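Local coordinates for protein lipolytic enzyme, G-D-S-L family (Bacteroides thetaiotaomicron, PDB 7BR2) that metabolizes the drug diltiazem in the gut and, as an SGNH-family serine esterase, probably also hydrolyses ester bonds of other acylated substrates, at residues 16-21 against 49-54; 138-143 against 203-208. All coordinates share one frame; numbering follows the deposited sequence.

Interaction 1 (16-21 against 49-54)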
loop_
_atom_site.group_PDB
_atom_site.type_symbol
_atom_site.label_atom_id
_atom_site.label_comp_id
_atom_site.label_asym_id
_atom_site.label_seq_id
_atom_site.Cartn_x
_atom_site.Cartn_y
_atom_site.Cartn_z
ATOM N N PHE A 16 -0.722 6.710 11.529
ATOM C CA PHE A 16 -0.824 5.650 12.524
ATOM C C PHE A 16 0.267 5.836 13.583
ATOM O O PHE A 16 1.349 6.367 13.303
ATOM C CB PHE A 16 -0.695 4.273 11.848
ATOM C CG PHE A 16 -1.666 4.051 10.699
ATOM C CD1 PHE A 16 -2.983 4.450 10.799
ATOM C CD2 PHE A 16 -1.245 3.442 9.517
ATOM C CE1 PHE A 16 -3.878 4.244 9.745
ATOM C CE2 PHE A 16 -2.139 3.231 8.454
ATOM C CZ PHE A 16 -3.455 3.639 8.572
ATOM N N LYS A 17 -0.018 5.401 14.810
ATOM C CA LYS A 17 0.932 5.507 15.921
ATOM C C LYS A 17 1.116 4.130 16.563
ATOM O O LYS A 17 0.437 3.166 16.202
ATOM C CB LYS A 17 0.490 6.540 16.968
ATOM C CG LYS A 17 -0.722 6.117 17.781
ATOM C CD LYS A 17 -1.125 7.202 18.800
ATOM C CE LYS A 17 -2.381 6.818 19.612
ATOM N NZ LYS A 17 -2.176 5.644 20.527
ATOM N N GLU A 18 2.050 4.036 17.517
ATOM C CA GLU A 18 2.418 2.744 18.093
ATOM C C GLU A 18 1.193 1.993 18.592
ATOM O O GLU A 18 0.327 2.564 19.250
ATOM C CB GLU A 18 3.421 2.925 19.232
ATOM C CG GLU A 18 3.869 1.604 19.883
ATOM C CD GLU A 18 3.090 1.215 21.148
ATOM O OE1 GLU A 18 2.903 -0.002 21.398
ATOM O OE2 GLU A 18 2.640 2.117 21.880
ATOM N N GLY A 19 1.102 0.713 18.233
ATOM C CA GLY A 19 0.017 -0.120 18.702
ATOM C C GLY A 19 -1.260 -0.072 17.888
ATOM O O GLY A 19 -2.226 -0.758 18.247
ATOM N N ASP A 20 -1.309 0.721 16.821
ATOM C CA ASP A 20 -2.508 0.813 15.999
ATOM C C ASP A 20 -2.788 -0.519 15.302
ATOM O O ASP A 20 -1.892 -1.331 15.060
ATOM C CB ASP A 20 -2.355 1.933 14.965
ATOM C CG ASP A 20 -3.028 3.238 15.393
ATOM O OD1 ASP A 20 -3.985 3.194 16.200
ATOM O OD2 ASP A 20 -2.561 4.317 14.951
ATOM N N ARG A 21 -4.062 -0.756 15.040
ATOM C CA ARG A 21 -4.538 -1.876 14.239
ATOM C C ARG A 21 -5.366 -1.263 13.111
ATOM O O ARG A 21 -6.529 -0.898 13.313
ATOM C CB ARG A 21 -5.340 -2.850 15.099
ATOM C CG ARG A 21 -4.547 -3.407 16.288
ATOM C CD ARG A 21 -5.443 -4.127 17.292
ATOM N NE ARG A 21 -6.073 -5.331 16.734
ATOM C CZ ARG A 21 -5.445 -6.488 16.519
ATOM N NH1 ARG A 21 -4.144 -6.624 16.787
ATOM N NH2 ARG A 21 -6.118 -7.515 16.018
ATOM N N ASN A 49 10.850 1.738 15.179
ATOM C CA ASN A 49 10.601 1.534 16.595
ATOM C C ASN A 49 9.153 1.800 16.965
ATOM O O ASN A 49 8.832 1.878 18.154
ATOM C CB ASN A 49 11.514 2.424 17.438
ATOM C CG ASN A 49 12.986 2.238 17.107
ATOM O OD1 ASN A 49 13.556 1.169 17.319
ATOM N ND2 ASN A 49 13.620 3.301 16.613
ATOM N N MET A 50 8.267 1.932 15.981
ATOM C CA MET A 50 6.857 2.229 16.222
ATOM C C MET A 50 6.006 1.121 15.602
ATOM O O MET A 50 5.406 1.308 14.535
ATOM C CB MET A 50 6.487 3.596 15.649
ATOM C CG MET A 50 5.182 4.131 16.162
ATOM S SD MET A 50 4.601 5.557 15.232
ATOM C CE MET A 50 4.380 4.852 13.609
ATOM N N PRO A 51 5.943 -0.054 16.237
ATOM C CA PRO A 51 5.232 -1.178 15.608
ATOM C C PRO A 51 3.742 -0.909 15.503
ATOM O O PRO A 51 3.112 -0.393 16.428
ATOM C CB PRO A 51 5.518 -2.362 16.541
ATOM C CG PRO A 51 5.847 -1.750 17.844
ATOM C CD PRO A 51 6.541 -0.438 17.527
ATOM N N ILE A 52 3.191 -1.265 14.347
ATOM C CA ILE A 52 1.770 -1.212 14.080
ATOM C C ILE A 52 1.378 -2.533 13.423
ATOM O O ILE A 52 2.230 -3.364 13.101
ATOM C CB ILE A 52 1.392 -0.029 13.166
ATOM C CG1 ILE A 52 1.981 -0.250 11.765
ATOM C CG2 ILE A 52 1.931 1.276 13.745
ATOM C CD1 ILE A 52 1.340 0.585 10.708
ATOM N N ARG A 53 0.081 -2.679 13.152
ATOM C CA ARG A 53 -0.448 -3.843 12.452
ATOM C C ARG A 53 -1.467 -3.367 11.433
ATOM O O ARG A 53 -2.373 -2.608 11.773
ATOM C CB ARG A 53 -1.093 -4.852 13.407
ATOM C CG ARG A 53 -0.106 -5.852 13.948
ATOM C CD ARG A 53 -0.679 -6.688 15.089
ATOM N NE ARG A 53 0.386 -7.484 15.686
ATOM C CZ ARG A 53 0.802 -8.645 15.194
ATOM N NH1 ARG A 53 0.237 -9.152 14.097
ATOM N NH2 ARG A 53 1.791 -9.289 15.786
ATOM N N VAL A 54 -1.267 -3.774 10.183
ATOM C CA VAL A 54 -2.193 -3.525 9.089
ATOM C C VAL A 54 -2.898 -4.831 8.730
ATOM O O VAL A 54 -2.291 -5.907 8.766
ATOM C CB VAL A 54 -1.434 -2.930 7.890
ATOM C CG1 VAL A 54 -2.348 -2.740 6.688
ATOM C CG2 VAL A 54 -0.816 -1.608 8.319
#
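The Phe16 ring meets Ile52 obliquely: its CD2 lies 4.0 Å from Ile52 CD1, the two side chains crossing at about a right angle, while the ring of Tyr43 in helix 35-46 and the side chains of Val82 and Met84 also touch the phenyl. At the other end of the contact the Arg21 and Arg53 side chains lie side by side, pointing the same way, with the guanidinium planes 35° apart; Arg21 NH1 comes 3.9 Å from Arg53 CD. Between these ends a type II turn, Lys17 to Asp20, is laid on the incoming chain. Gly19 N gives an almost straight bond of 2.9 Å to Pro51 O, close to the C=O axis, and Arg53 N gives a more bent one of 3.1 Å to Asp20 O. Glycine suits the third turn position, since a CB there would jam against the preceding carbonyl. Asp20 braces the turn, OD2 accepting from Lys17 N while OD1 bonds Thr81 OG1. Met50 leaves its backbone with CG anti to the backbone N (chi1 -165°), 3.4 Å from Glu18 N, and then bends at chi3 (62°), which brings CE to 3.4 Å from Phe16 O, while its SD lies 3.7 Å from Lys17 CA. An alanine here, without CG, SD and CE, is likely to open a gap beside the backbone of Phe16 to Glu18. Ile52 CG2 fills in under the turn, 3.4 Å from Lys17 O. The parallel Arg21-Arg53 bridge starts the pairing of strands 21-26 and 53-58. The like charges of the two arginines are probably eased by separate partners, the Lys78 carbonyl for Arg21 and a salt bridge to Asp428 for Arg53; across the contact itself the polar bonds are both backbone to backbone, backed by apolar contacts.

Interaction 2 (138-143 against 203-208)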
loop_
_atom_site.group_PDB
_atom_site.type_symbol
_atom_site.label_atom_id
_atom_site.label_comp_id
_atom_site.label_asym_id
_atom_site.label_seq_id
_atom_site.Cartn_x
_atom_site.Cartn_y
_atom_site.Cartn_z
ATOM N N SER A 138 -9.972 3.796 -5.824
ATOM C CA SER A 138 -9.297 4.018 -7.086
ATOM C C SER A 138 -10.308 3.940 -8.237
ATOM O O SER A 138 -11.358 3.310 -8.112
ATOM C CB SER A 138 -8.174 2.987 -7.258
ATOM O OG SER A 138 -8.645 1.666 -7.063
ATOM N N PRO A 139 -10.010 4.559 -9.378
ATOM C CA PRO A 139 -11.043 4.760 -10.398
ATOM C C PRO A 139 -11.118 3.644 -11.433
ATOM O O PRO A 139 -10.201 2.839 -11.598
ATOM C CB PRO A 139 -10.595 6.069 -11.062
ATOM C CG PRO A 139 -9.081 5.961 -11.037
ATOM C CD PRO A 139 -8.737 5.212 -9.757
ATOM N N TYR A 140 -12.253 3.612 -12.131
ATOM C CA TYR A 140 -12.358 2.873 -13.384
ATOM C C TYR A 140 -11.808 3.750 -14.506
ATOM O O TYR A 140 -12.322 4.849 -14.751
ATOM C CB TYR A 140 -13.805 2.480 -13.666
ATOM C CG TYR A 140 -13.985 1.737 -14.971
ATOM C CD1 TYR A 140 -13.691 0.384 -15.075
ATOM C CD2 TYR A 140 -14.429 2.397 -16.110
ATOM C CE1 TYR A 140 -13.845 -0.296 -16.273
ATOM C CE2 TYR A 140 -14.588 1.719 -17.321
ATOM C CZ TYR A 140 -14.294 0.378 -17.395
ATOM O OH TYR A 140 -14.454 -0.293 -18.593
ATOM N N ASP A 141 -10.750 3.289 -15.171
ATOM C CA ASP A 141 -10.056 4.120 -16.156
ATOM C C ASP A 141 -10.800 4.073 -17.487
ATOM O O ASP A 141 -10.638 3.137 -18.270
ATOM C CB ASP A 141 -8.623 3.651 -16.339
ATOM C CG ASP A 141 -7.808 4.616 -17.166
ATOM O OD1 ASP A 141 -8.388 5.587 -17.712
ATOM O OD2 ASP A 141 -6.593 4.377 -17.301
ATOM N N GLU A 142 -11.561 5.127 -17.777
ATOM C CA GLU A 142 -12.366 5.214 -18.990
ATOM C C GLU A 142 -11.600 5.726 -20.205
ATOM O O GLU A 142 -12.045 5.507 -21.334
ATOM C CB GLU A 142 -13.545 6.158 -18.733
ATOM C CG GLU A 142 -14.527 5.695 -17.682
ATOM C CD GLU A 142 -15.580 6.754 -17.363
ATOM O OE1 GLU A 142 -15.506 7.869 -17.928
ATOM O OE2 GLU A 142 -16.543 6.436 -16.638
ATOM N N THR A 143 -10.436 6.351 -20.004
ATOM C CA THR A 143 -9.746 7.064 -21.069
ATOM C C THR A 143 -8.563 6.302 -21.660
ATOM O O THR A 143 -8.139 6.616 -22.778
ATOM C CB THR A 143 -9.297 8.442 -20.555
ATOM O OG1 THR A 143 -8.338 8.296 -19.497
ATOM C CG2 THR A 143 -10.490 9.206 -20.012
ATOM N N ASN A 203 -4.695 -4.264 -16.476
ATOM C CA ASN A 203 -5.062 -4.709 -17.820
ATOM C C ASN A 203 -6.548 -4.547 -18.123
ATOM O O ASN A 203 -6.926 -4.569 -19.297
ATOM C CB ASN A 203 -4.663 -6.179 -18.021
ATOM C CG ASN A 203 -3.385 -6.560 -17.266
ATOM O OD1 ASN A 203 -2.397 -5.823 -17.266
ATOM N ND2 ASN A 203 -3.399 -7.734 -16.639
ATOM N N ASP A 204 -7.402 -4.387 -17.107
ATOM C CA ASP A 204 -8.843 -4.422 -17.311
ATOM C C ASP A 204 -9.527 -3.125 -16.904
ATOM O O ASP A 204 -10.763 -3.095 -16.794
ATOM C CB ASP A 204 -9.478 -5.592 -16.548
ATOM C CG ASP A 204 -9.319 -5.470 -15.034
ATOM O OD1 ASP A 204 -8.721 -4.479 -14.548
ATOM O OD2 ASP A 204 -9.804 -6.370 -14.318
ATOM N N ARG A 205 -8.762 -2.065 -16.652
ATOM C CA ARG A 205 -9.251 -0.749 -16.262
ATOM C C ARG A 205 -9.794 -0.721 -14.836
ATOM O O ARG A 205 -10.235 0.351 -14.368
ATOM C CB ARG A 205 -10.339 -0.233 -17.215
ATOM C CG ARG A 205 -10.015 -0.455 -18.686
ATOM C CD ARG A 205 -11.164 -0.009 -19.564
ATOM N NE ARG A 205 -10.796 1.225 -20.233
ATOM C CZ ARG A 205 -10.336 1.312 -21.470
ATOM N NH1 ARG A 205 -10.034 2.504 -21.941
ATOM N NH2 ARG A 205 -10.217 0.235 -22.241
ATOM N N ILE A 206 -9.781 -1.855 -14.129
ATOM C CA ILE A 206 -10.437 -2.011 -12.836
ATOM C C ILE A 206 -9.431 -2.313 -11.733
ATOM O O ILE A 206 -9.413 -1.649 -10.692
ATOM C CB ILE A 206 -11.517 -3.111 -12.893
ATOM C CG1 ILE A 206 -12.573 -2.756 -13.941
ATOM C CG2 ILE A 206 -12.089 -3.390 -11.502
ATOM C CD1 ILE A 206 -13.464 -3.919 -14.319
ATOM N N HIS A 207 -8.582 -3.323 -11.947
ATOM C CA HIS A 207 -7.706 -3.851 -10.915
ATOM C C HIS A 207 -6.285 -3.350 -11.134
ATOM O O HIS A 207 -5.597 -3.834 -12.040
ATOM C CB HIS A 207 -7.755 -5.383 -10.926
ATOM C CG HIS A 207 -9.128 -5.930 -10.682
ATOM N ND1 HIS A 207 -9.959 -6.348 -11.700
ATOM C CD2 HIS A 207 -9.838 -6.074 -9.534
ATOM C CE1 HIS A 207 -11.109 -6.754 -11.186
ATOM N NE2 HIS A 207 -11.064 -6.591 -9.874
ATOM N N PRO A 208 -5.796 -2.400 -10.335
ATOM C CA PRO A 208 -4.427 -1.898 -10.520
ATOM C C PRO A 208 -3.369 -2.970 -10.329
ATOM O O PRO A 208 -3.506 -3.874 -9.502
ATOM C CB PRO A 208 -4.298 -0.813 -9.444
ATOM C CG PRO A 208 -5.696 -0.401 -9.134
ATOM C CD PRO A 208 -6.524 -1.654 -9.291
HETATM O O HOH W 1 -9.233 1.117 -9.623
#
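Arg205 NE donates to Asp141 O at 2.7 Å, the acceptor lying near the guanidinium plane, and Arg205 O accepts from Asp141 N at 3.1 Å on an in-plane lone pair, so backbone and side chain of one arginine hold both polar backbone atoms of Asp141. With CG beside the backbone N (chi1 -44°) and a bend at chi3 (107°), the arginine chain passes obliquely by the Tyr140 ring. Its CD lies 3.4 Å from Tyr140 OH, a contact and not a bond; the hydroxyl's hydrogen bond is with Phe152 N. Ile206 CG1 presses on the ring edge, 3.5 Å from Tyr140 CD1. Beside this, a water accepts from Ser138 OG and donates to Pro139 O and Ile206 O, the last at 3.0 Å, tying the buried carbonyls of the two loops together. Within 203-208, Asp204 OD1 is gripped by two backbone donors: Ile206 N meets it from above the carboxylate plane, making an Asx turn, and His207 N reaches its syn lone pair at 2.8 Å. Asp204 OD2, also on its syn side, takes His207 ND1 at 2.6 Å, nearly in the imidazole plane. His207 NE2 in turn bonds Ser28 OG, geometry consistent with the Ser-His-Asp triad of SGNH hydrolases. The 138-143 loop follows strand 131-136 and packs against helices 155-173 (Tyr140) and 181-194 (Pro139, Asp141), while Pro208 leads into helix 210-223 and rests on its His213.

In the fold
Interaction 1 comes first along the chain: residues 16-21 run into strand 21-26, helices 28-32 and 35-46 follow, and 49-54 returns to start the edge strand 53-58 beside it, closing a beta-alpha-beta connection. Only later does interaction 2 open, at the loop after strand 131-136; the chain it encloses runs through helix 155-173, strand 176-179 and helix 181-194 before 203-208 returns ahead of helix 210-223. The two are in series, neither nested nor crossed, and lie on opposite sides of the chain's centre, their centres about 31 Å apart. Interaction 1 joins the N-terminal ends of two neighbouring parallel strands, whereas interaction 2 joins loops at the opposite, C-terminal end of the sheet.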